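Local structure of cortical-lytic enzyme (Bacillus cereus, 4S3J) at residues 16-21 against 26-31; 63-68 against 389-394. The protein acts as an N-acetylglucosaminidase that degrades already partly broken-down cortex peptidoglycan when spores germinate, recognising the muramic acid delta-lactam specific to spore walls. All coordinates share one frame; numbering follows the deposited sequence.

Contact 1 (16-21 against 26-31); sequences SLASKY and DEIVKD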
ATOM      1  N   SER A  16     -27.987  14.553  -3.653  1.00 12.76           N
ATOM      2  CA  SER A  16     -28.093  14.834  -5.074  1.00 12.51           C
ATOM      3  C   SER A  16     -27.412  13.745  -5.899  1.00 12.49           C
ATOM      4  O   SER A  16     -27.934  13.365  -6.951  1.00 15.23           O
ATOM      5  CB  SER A  16     -27.555  16.235  -5.413  1.00 13.26           C
ATOM      6  OG  SER A  16     -26.146  16.356  -5.273  1.00 15.78           O
ATOM      7  N   LEU A  17     -26.279  13.206  -5.425  1.00 12.17           N
ATOM      8  CA  LEU A  17     -25.607  12.132  -6.131  1.00 12.27           C
ATOM      9  C   LEU A  17     -26.424  10.859  -6.127  1.00 16.85           C
ATOM     10  O   LEU A  17     -26.499  10.182  -7.137  1.00 16.11           O
ATOM     11  CB  LEU A  17     -24.223  11.870  -5.525  1.00 11.93           C
ATOM     12  CG  LEU A  17     -23.185  12.929  -5.857  1.00 11.61           C
ATOM     13  CD1 LEU A  17     -21.938  12.689  -5.026  1.00 16.37           C
ATOM     14  CD2 LEU A  17     -22.841  12.964  -7.332  1.00 17.75           C
ATOM     15  N   ALA A  18     -27.064  10.545  -5.009  1.00 14.34           N
ATOM     16  CA  ALA A  18     -27.947   9.381  -4.951  1.00 15.00           C
ATOM     17  C   ALA A  18     -29.103   9.563  -5.938  1.00 15.45           C
ATOM     18  O   ALA A  18     -29.497   8.612  -6.612  1.00 18.32           O
ATOM     19  CB  ALA A  18     -28.482   9.185  -3.537  1.00 16.59           C
ATOM     20  N   SER A  19     -29.637  10.781  -6.022  1.00 15.82           N
ATOM     21  CA  SER A  19     -30.778  11.059  -6.908  1.00 17.07           C
ATOM     22  C   SER A  19     -30.329  10.943  -8.360  1.00 19.71           C
ATOM     23  O   SER A  19     -31.014  10.340  -9.195  1.00 23.39           O
ATOM     24  CB  SER A  19     -31.377  12.446  -6.627  1.00 17.67           C
ATOM     25  OG  SER A  19     -32.409  12.739  -7.571  1.00 19.58           O
ATOM     26  N   LYS A  20     -29.144  11.465  -8.651  1.00 18.77           N
ATOM     27  CA  LYS A  20     -28.615  11.462 -10.014  1.00 18.77           C
ATOM     28  C   LYS A  20     -28.383  10.048 -10.524  1.00 19.56           C
ATOM     29  O   LYS A  20     -28.699   9.736 -11.672  1.00 22.21           O
ATOM     30  CB  LYS A  20     -27.295  12.237 -10.076  1.00 19.04           C
ATOM     31  CG  LYS A  20     -26.704  12.333 -11.462  1.00 22.74           C
ATOM     32  CD  LYS A  20     -25.475  13.225 -11.474  1.00 33.40           C
ATOM     33  CE  LYS A  20     -24.775  13.184 -12.813  1.00 46.64           C
ATOM     34  NZ  LYS A  20     -23.608  14.095 -12.820  1.00 64.03           N
ATOM     35  N   TYR A  21     -27.810   9.206  -9.678  1.00 17.37           N
ATOM     36  CA  TYR A  21     -27.412   7.869 -10.102  1.00 17.94           C
ATOM     37  C   TYR A  21     -28.402   6.772  -9.659  1.00 21.32           C
ATOM     38  O   TYR A  21     -28.173   5.578  -9.888  1.00 21.69           O
ATOM     39  CB  TYR A  21     -26.008   7.554  -9.602  1.00 15.52           C
ATOM     40  CG  TYR A  21     -24.965   8.447 -10.252  1.00 21.23           C
ATOM     41  CD1 TYR A  21     -24.621   8.274 -11.588  1.00 28.79           C
ATOM     42  CD2 TYR A  21     -24.290   9.432  -9.529  1.00 17.60           C
ATOM     43  CE1 TYR A  21     -23.685   9.079 -12.202  1.00 20.19           C
ATOM     44  CE2 TYR A  21     -23.331  10.239 -10.147  1.00 16.14           C
ATOM     45  CZ  TYR A  21     -23.031  10.052 -11.476  1.00 18.08           C
ATOM     46  OH  TYR A  21     -22.096  10.853 -12.085  1.00 24.54           O
ATOM     47  N   ASP A  26     -27.639   6.617   2.018  1.00 15.85           N
ATOM     48  CA  ASP A  26     -27.047   5.781   3.051  1.00 18.93           C
ATOM     49  C   ASP A  26     -25.913   4.934   2.467  1.00 21.52           C
ATOM     50  O   ASP A  26     -24.890   4.754   3.103  1.00 23.15           O
ATOM     51  CB  ASP A  26     -28.113   4.875   3.677  1.00 17.68           C
ATOM     52  CG  ASP A  26     -28.991   5.599   4.694  1.00 46.75           C
ATOM     53  OD1 ASP A  26     -28.684   6.751   5.070  1.00 36.31           O
ATOM     54  OD2 ASP A  26     -29.998   4.997   5.122  1.00 61.02           O
ATOM     55  N   GLU A  27     -26.102   4.439   1.249  1.00 21.22           N
ATOM     56  CA  GLU A  27     -25.086   3.617   0.591  1.00 25.34           C
ATOM     57  C   GLU A  27     -23.810   4.402   0.293  1.00 21.75           C
ATOM     58  O   GLU A  27     -22.702   3.925   0.529  1.00 20.70           O
ATOM     59  CB  GLU A  27     -25.665   3.053  -0.696  1.00 32.14           C
ATOM     60  CG  GLU A  27     -24.871   1.946  -1.331  1.00 59.15           C
ATOM     61  CD  GLU A  27     -25.724   1.125  -2.277  1.00 76.70           C
ATOM     62  OE1 GLU A  27     -26.747   0.574  -1.820  1.00 84.22           O
ATOM     63  OE2 GLU A  27     -25.381   1.044  -3.474  1.00 79.15           O
ATOM     64  N   ILE A  28     -23.969   5.624  -0.212  1.00 16.51           N
ATOM     65  CA  ILE A  28     -22.819   6.484  -0.481  1.00 14.79           C
ATOM     66  C   ILE A  28     -22.057   6.815   0.810  1.00 16.12           C
ATOM     67  O   ILE A  28     -20.821   6.782   0.853  1.00 17.61           O
ATOM     68  CB  ILE A  28     -23.260   7.768  -1.176  1.00 12.97           C
ATOM     69  CG1 ILE A  28     -23.851   7.425  -2.555  1.00 13.77           C
ATOM     70  CG2 ILE A  28     -22.084   8.756  -1.321  1.00 14.15           C
ATOM     71  CD1 ILE A  28     -24.404   8.613  -3.327  1.00 15.23           C
ATOM     72  N   VAL A  29     -22.796   7.120   1.871  1.00 17.08           N
ATOM     73  CA  VAL A  29     -22.175   7.431   3.147  1.00 14.27           C
ATOM     74  C   VAL A  29     -21.392   6.203   3.656  1.00 18.29           C
ATOM     75  O   VAL A  29     -20.244   6.332   4.067  1.00 22.61           O
ATOM     76  CB  VAL A  29     -23.233   7.869   4.199  1.00 16.77           C
ATOM     77  CG1 VAL A  29     -22.641   7.889   5.588  1.00 22.18           C
ATOM     78  CG2 VAL A  29     -23.808   9.244   3.846  1.00 15.97           C
ATOM     79  N   LYS A  30     -22.003   5.021   3.604  1.00 18.10           N
ATOM     80  CA  LYS A  30     -21.360   3.825   4.146  1.00 22.32           C
ATOM     81  C   LYS A  30     -20.124   3.449   3.345  1.00 27.85           C
ATOM     82  O   LYS A  30     -19.066   3.207   3.927  1.00 25.91           O
ATOM     83  CB  LYS A  30     -22.334   2.640   4.175  1.00 26.62           C
ATOM     84  CG  LYS A  30     -21.724   1.381   4.828  1.00 46.81           C
ATOM     85  CD  LYS A  30     -22.557   0.117   4.627  1.00 59.07           C
ATOM     86  CE  LYS A  30     -23.732   0.045   5.593  1.00 72.07           C
ATOM     87  NZ  LYS A  30     -23.289  -0.261   6.992  1.00 69.19           N
ATOM     88  N   ASP A  31     -20.259   3.389   2.024  1.00 20.95           N
ATOM     89  CA  ASP A  31     -19.161   2.955   1.163  1.00 20.55           C
ATOM     90  C   ASP A  31     -17.946   3.860   1.228  1.00 21.27           C
ATOM     91  O   ASP A  31     -16.828   3.422   0.948  1.00 21.89           O
ATOM     92  CB  ASP A  31     -19.613   2.858  -0.292  1.00 19.45           C
ATOM     93  CG  ASP A  31     -20.623   1.754  -0.526  1.00 28.60           C
ATOM     94  OD1 ASP A  31     -20.757   0.867   0.344  1.00 30.31           O
ATOM     95  OD2 ASP A  31     -21.247   1.749  -1.605  1.00 26.37           O
TER
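I28 meets L17 and A18 in a small helix-helix contact of apolar side-chain packing inside the first LysM module, the kind of packing by which the two short helices of a beta-alpha-alpha-beta unit hold each other across a tight connection. Helix 14-21 and helix 25-31 follow one another closely in the chain, and their nearest CA atoms across the contact, those of A18 and I28, are 7.4 Å apart. The example illustrates how much can rest on a single branch: between 16-21 and 26-31 one methyl makes all the close contacts. This is CD1 of I28, which points at the flank of helix 14-21 at the step from L17 to A18. It stands 3.7 Å from the backbone N of A18, 3.9 Å from CB of L17 and 4.1 Å from CB of A18, touching main chain as well as the two side chains. The reach follows from an outstretched arm: CG1 of I28 is anti to the carbonyl carbon (chi1 -64°), and CD1 continues the zigzag (chi2 177°). A18 presents only its CB to the isoleucine. L17 lends its CB to I28, while its side chain also touches L46 of strand 45-49 and, in the loops, L40 and D12. I28 and V29 in turn pack on V14, one turn before A18. Against the pair lies the two-stranded antiparallel sheet 3-7 and 45-49: L17 on L46, Y21 on V48 and D31 on I47 tie both helices to its second strand.

Contact 2 (63-68 against 389-394); sequences LYRISQ and SIQSKF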
ATOM      1  N   LEU A  63     -10.530   4.738 -23.047  1.00 23.64           N
ATOM      2  CA  LEU A  63     -11.075   3.397 -23.143  1.00 20.57           C
ATOM      3  C   LEU A  63     -10.068   2.393 -22.621  1.00 22.52           C
ATOM      4  O   LEU A  63     -10.432   1.435 -21.967  1.00 19.66           O
ATOM      5  CB  LEU A  63     -11.478   3.066 -24.579  1.00 22.78           C
ATOM      6  CG  LEU A  63     -12.735   3.744 -25.124  1.00 25.88           C
ATOM      7  CD1 LEU A  63     -12.957   3.306 -26.573  1.00 25.66           C
ATOM      8  CD2 LEU A  63     -13.975   3.422 -24.281  1.00 22.23           C
ATOM      9  N   TYR A  64      -8.792   2.633 -22.888  1.00 21.60           N
ATOM     10  CA  TYR A  64      -7.752   1.767 -22.354  1.00 23.74           C
ATOM     11  C   TYR A  64      -7.818   1.687 -20.814  1.00 20.90           C
ATOM     12  O   TYR A  64      -7.808   0.589 -20.240  1.00 20.50           O
ATOM     13  CB  TYR A  64      -6.373   2.252 -22.802  1.00 21.75           C
ATOM     14  CG  TYR A  64      -5.267   1.431 -22.196  1.00 24.18           C
ATOM     15  CD1 TYR A  64      -4.942   0.187 -22.707  1.00 27.70           C
ATOM     16  CD2 TYR A  64      -4.575   1.892 -21.086  1.00 24.92           C
ATOM     17  CE1 TYR A  64      -3.934  -0.572 -22.130  1.00 29.39           C
ATOM     18  CE2 TYR A  64      -3.585   1.149 -20.512  1.00 29.74           C
ATOM     19  CZ  TYR A  64      -3.268  -0.079 -21.037  1.00 27.68           C
ATOM     20  OH  TYR A  64      -2.267  -0.808 -20.436  1.00 29.01           O
ATOM     21  N   ARG A  65      -7.900   2.833 -20.143  1.00 18.58           N
ATOM     22  CA  ARG A  65      -7.948   2.839 -18.675  1.00 20.60           C
ATOM     23  C   ARG A  65      -9.179   2.097 -18.165  1.00 18.06           C
ATOM     24  O   ARG A  65      -9.104   1.303 -17.234  1.00 18.34           O
ATOM     25  CB  ARG A  65      -7.944   4.264 -18.110  1.00 19.76           C
ATOM     26  CG  ARG A  65      -8.025   4.291 -16.583  1.00 20.92           C
ATOM     27  CD  ARG A  65      -8.143   5.711 -16.027  1.00 20.63           C
ATOM     28  NE  ARG A  65      -8.353   5.731 -14.575  1.00 21.68           N
ATOM     29  CZ  ARG A  65      -7.372   5.689 -13.671  1.00 19.27           C
ATOM     30  NH1 ARG A  65      -6.116   5.613 -14.074  1.00 20.00           N
ATOM     31  NH2 ARG A  65      -7.652   5.717 -12.361  1.00 18.61           N
ATOM     32  N   ILE A  66     -10.328   2.381 -18.761  1.00 18.62           N
ATOM     33  CA  ILE A  66     -11.558   1.770 -18.291  1.00 14.39           C
ATOM     34  C   ILE A  66     -11.515   0.244 -18.468  1.00 16.44           C
ATOM     35  O   ILE A  66     -12.005  -0.506 -17.611  1.00 18.11           O
ATOM     36  CB  ILE A  66     -12.769   2.392 -19.033  1.00 14.66           C
ATOM     37  CG1 ILE A  66     -12.858   3.886 -18.717  1.00 17.64           C
ATOM     38  CG2 ILE A  66     -14.068   1.650 -18.689  1.00 17.88           C
ATOM     39  CD1 ILE A  66     -13.716   4.672 -19.707  1.00 18.77           C
ATOM     40  N   SER A  67     -10.946  -0.215 -19.581  1.00 20.92           N
ATOM     41  CA  SER A  67     -10.796  -1.649 -19.825  1.00 19.55           C
ATOM     42  C   SER A  67      -9.857  -2.274 -18.785  1.00 18.29           C
ATOM     43  O   SER A  67     -10.122  -3.373 -18.306  1.00 19.87           O
ATOM     44  CB  SER A  67     -10.318  -1.905 -21.257  1.00 22.52           C
ATOM     45  OG  SER A  67      -8.992  -1.485 -21.495  1.00 33.40           O
ATOM     46  N   GLN A  68      -8.786  -1.578 -18.432  1.00 20.42           N
ATOM     47  CA  GLN A  68      -7.891  -2.092 -17.397  1.00 17.63           C
ATOM     48  C   GLN A  68      -8.616  -2.161 -16.065  1.00 18.03           C
ATOM     49  O   GLN A  68      -8.545  -3.161 -15.358  1.00 20.38           O
ATOM     50  CB  GLN A  68      -6.631  -1.227 -17.245  1.00 21.09           C
ATOM     51  CG  GLN A  68      -5.635  -1.352 -18.377  1.00 32.31           C
ATOM     52  CD  GLN A  68      -5.077  -2.770 -18.501  1.00 47.36           C
ATOM     53  OE1 GLN A  68      -4.639  -3.360 -17.517  1.00 31.57           O
ATOM     54  NE2 GLN A  68      -5.118  -3.324 -19.707  1.00 50.75           N
ATOM     55  N   SER A 389      -6.118   7.453  -7.498  1.00 12.32           N
ATOM     56  CA  SER A 389      -4.708   7.082  -7.624  1.00 13.46           C
ATOM     57  C   SER A 389      -4.525   5.614  -7.240  1.00 14.07           C
ATOM     58  O   SER A 389      -3.722   4.916  -7.857  1.00 15.57           O
ATOM     59  CB  SER A 389      -3.751   8.045  -6.824  1.00 17.25           C
ATOM     60  OG  SER A 389      -3.885   8.250  -5.379  1.00  9.87           O
ATOM     61  N   ILE A 390      -5.291   5.103  -6.289  1.00 12.08           N
ATOM     62  CA  ILE A 390      -5.201   3.668  -5.977  1.00 13.13           C
ATOM     63  C   ILE A 390      -5.680   2.825  -7.175  1.00 13.72           C
ATOM     64  O   ILE A 390      -5.077   1.801  -7.506  1.00 15.26           O
ATOM     65  CB  ILE A 390      -6.004   3.301  -4.707  1.00 16.45           C
ATOM     66  CG1 ILE A 390      -5.294   3.870  -3.470  1.00 18.80           C
ATOM     67  CG2 ILE A 390      -6.143   1.797  -4.544  1.00 25.22           C
ATOM     68  CD1 ILE A 390      -3.928   3.195  -3.154  1.00 20.77           C
ATOM     69  N   GLN A 391      -6.733   3.256  -7.866  1.00 12.22           N
ATOM     70  CA  GLN A 391      -7.138   2.543  -9.081  1.00 11.62           C
ATOM     71  C   GLN A 391      -6.027   2.562 -10.137  1.00 12.51           C
ATOM     72  O   GLN A 391      -5.778   1.541 -10.790  1.00 14.64           O
ATOM     73  CB  GLN A 391      -8.441   3.122  -9.642  1.00 12.51           C
ATOM     74  CG  GLN A 391      -9.019   2.334 -10.821  1.00 12.22           C
ATOM     75  CD  GLN A 391      -9.368   0.901 -10.469  1.00 15.96           C
ATOM     76  OE1 GLN A 391     -10.267   0.643  -9.665  1.00 15.51           O
ATOM     77  NE2 GLN A 391      -8.630  -0.050 -11.046  1.00 15.39           N
ATOM     78  N   SER A 392      -5.327   3.683 -10.290  1.00 13.99           N
ATOM     79  CA  SER A 392      -4.186   3.730 -11.201  1.00 16.47           C
ATOM     80  C   SER A 392      -3.108   2.742 -10.803  1.00 15.57           C
ATOM     81  O   SER A 392      -2.505   2.106 -11.667  1.00 14.78           O
ATOM     82  CB  SER A 392      -3.599   5.125 -11.261  1.00 14.90           C
ATOM     83  OG  SER A 392      -4.573   6.013 -11.809  1.00 16.45           O
ATOM     84  N   LYS A 393      -2.862   2.617  -9.510  1.00 13.50           N
ATOM     85  CA  LYS A 393      -1.871   1.666  -9.016  1.00 11.86           C
ATOM     86  C   LYS A 393      -2.299   0.217  -9.237  1.00 15.93           C
ATOM     87  O   LYS A 393      -1.478  -0.615  -9.644  1.00 16.62           O
ATOM     88  CB  LYS A 393      -1.608   1.919  -7.537  1.00 14.65           C
ATOM     89  CG  LYS A 393      -0.808   3.193  -7.255  1.00 15.47           C
ATOM     90  CD  LYS A 393       0.637   3.029  -7.685  1.00 14.49           C
ATOM     91  CE  LYS A 393       1.474   4.299  -7.496  1.00 15.74           C
ATOM     92  NZ  LYS A 393       1.596   4.748  -6.083  1.00 17.09           N
ATOM     93  N   PHE A 394      -3.580  -0.089  -9.021  1.00 14.31           N
ATOM     94  CA  PHE A 394      -4.098  -1.432  -9.300  1.00 15.32           C
ATOM     95  C   PHE A 394      -3.912  -1.761 -10.792  1.00 18.29           C
ATOM     96  O   PHE A 394      -3.520  -2.883 -11.136  1.00 16.65           O
ATOM     97  CB  PHE A 394      -5.581  -1.546  -8.935  1.00 15.68           C
ATOM     98  CG  PHE A 394      -5.880  -1.549  -7.439  1.00 13.99           C
ATOM     99  CD1 PHE A 394      -4.894  -1.762  -6.465  1.00 14.57           C
ATOM    100  CD2 PHE A 394      -7.185  -1.284  -7.008  1.00 17.22           C
ATOM    101  CE1 PHE A 394      -5.216  -1.782  -5.115  1.00 13.67           C
ATOM    102  CE2 PHE A 394      -7.501  -1.286  -5.669  1.00 17.55           C
ATOM    103  CZ  PHE A 394      -6.501  -1.527  -4.709  1.00 15.42           C
TER
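R65 reaches from helix 63-70 of the second LysM module to S392 and Q391 on helix 387-400, one of the helices on the outside of the family 18 TIM barrel, and these three residues make up the contact. It is a worked example of a long side chain bridging two domains, one polar link among several: Y64 bonds to E399 and the backbone O of Q68 to K398 on the same barrel helix. With CG anti to the backbone N (chi1 179°) and straight on to NE, the extended arginine carries its guanidinium across the gap between helices whose closest CA atoms here, R65 and S392, are 8.4 Å apart. There the hydroxyl of S392 meets the edge of the flat group. NH1 of R65 gives the main bond to OG of S392, 2.8 Å long. Its N-H...O angle is 154°, and the oxygen lies only 10° out of the guanidinium plane. A second bond, from NH2 of R65 to the same OG, is weak at 3.1 Å. Q391 adds its aliphatic part: its CB lies 3.8 Å from NH2 of R65, coming in obliquely. Its amide is engaged elsewhere, NE2 being hydrogen-bonded to N424 and N395. Chemically, OG of S392 accepts from R65 and can turn its one proton toward OE1 of Q366 or the backbone O of R388; these bonds are consistent with the oxygen being held in position to accept from the arginine, in a link that depends on direction and distance.

Overall arrangement
The two contacts differ in what they join. Contact 1 holds neighbouring helices within one LysM module, whereas contact 2 spans 320 residues of chain to tie the other module to the catalytic barrel. Both are buried, and among the touching residues only R65 of contact 2 is partly exposed. One methyl packs between two helices of a small domain in the first; a charged group with directional bonds bridges the domain boundary in the second. Their centres are about 23 Å apart, with nearest atoms about 12 Å apart. Helix 415-424 lies near both: F394 packs on it beside contact 2, and D31 makes a long, weak ion pair with its R419. Both contacts lie away from E220, the likely proton donor.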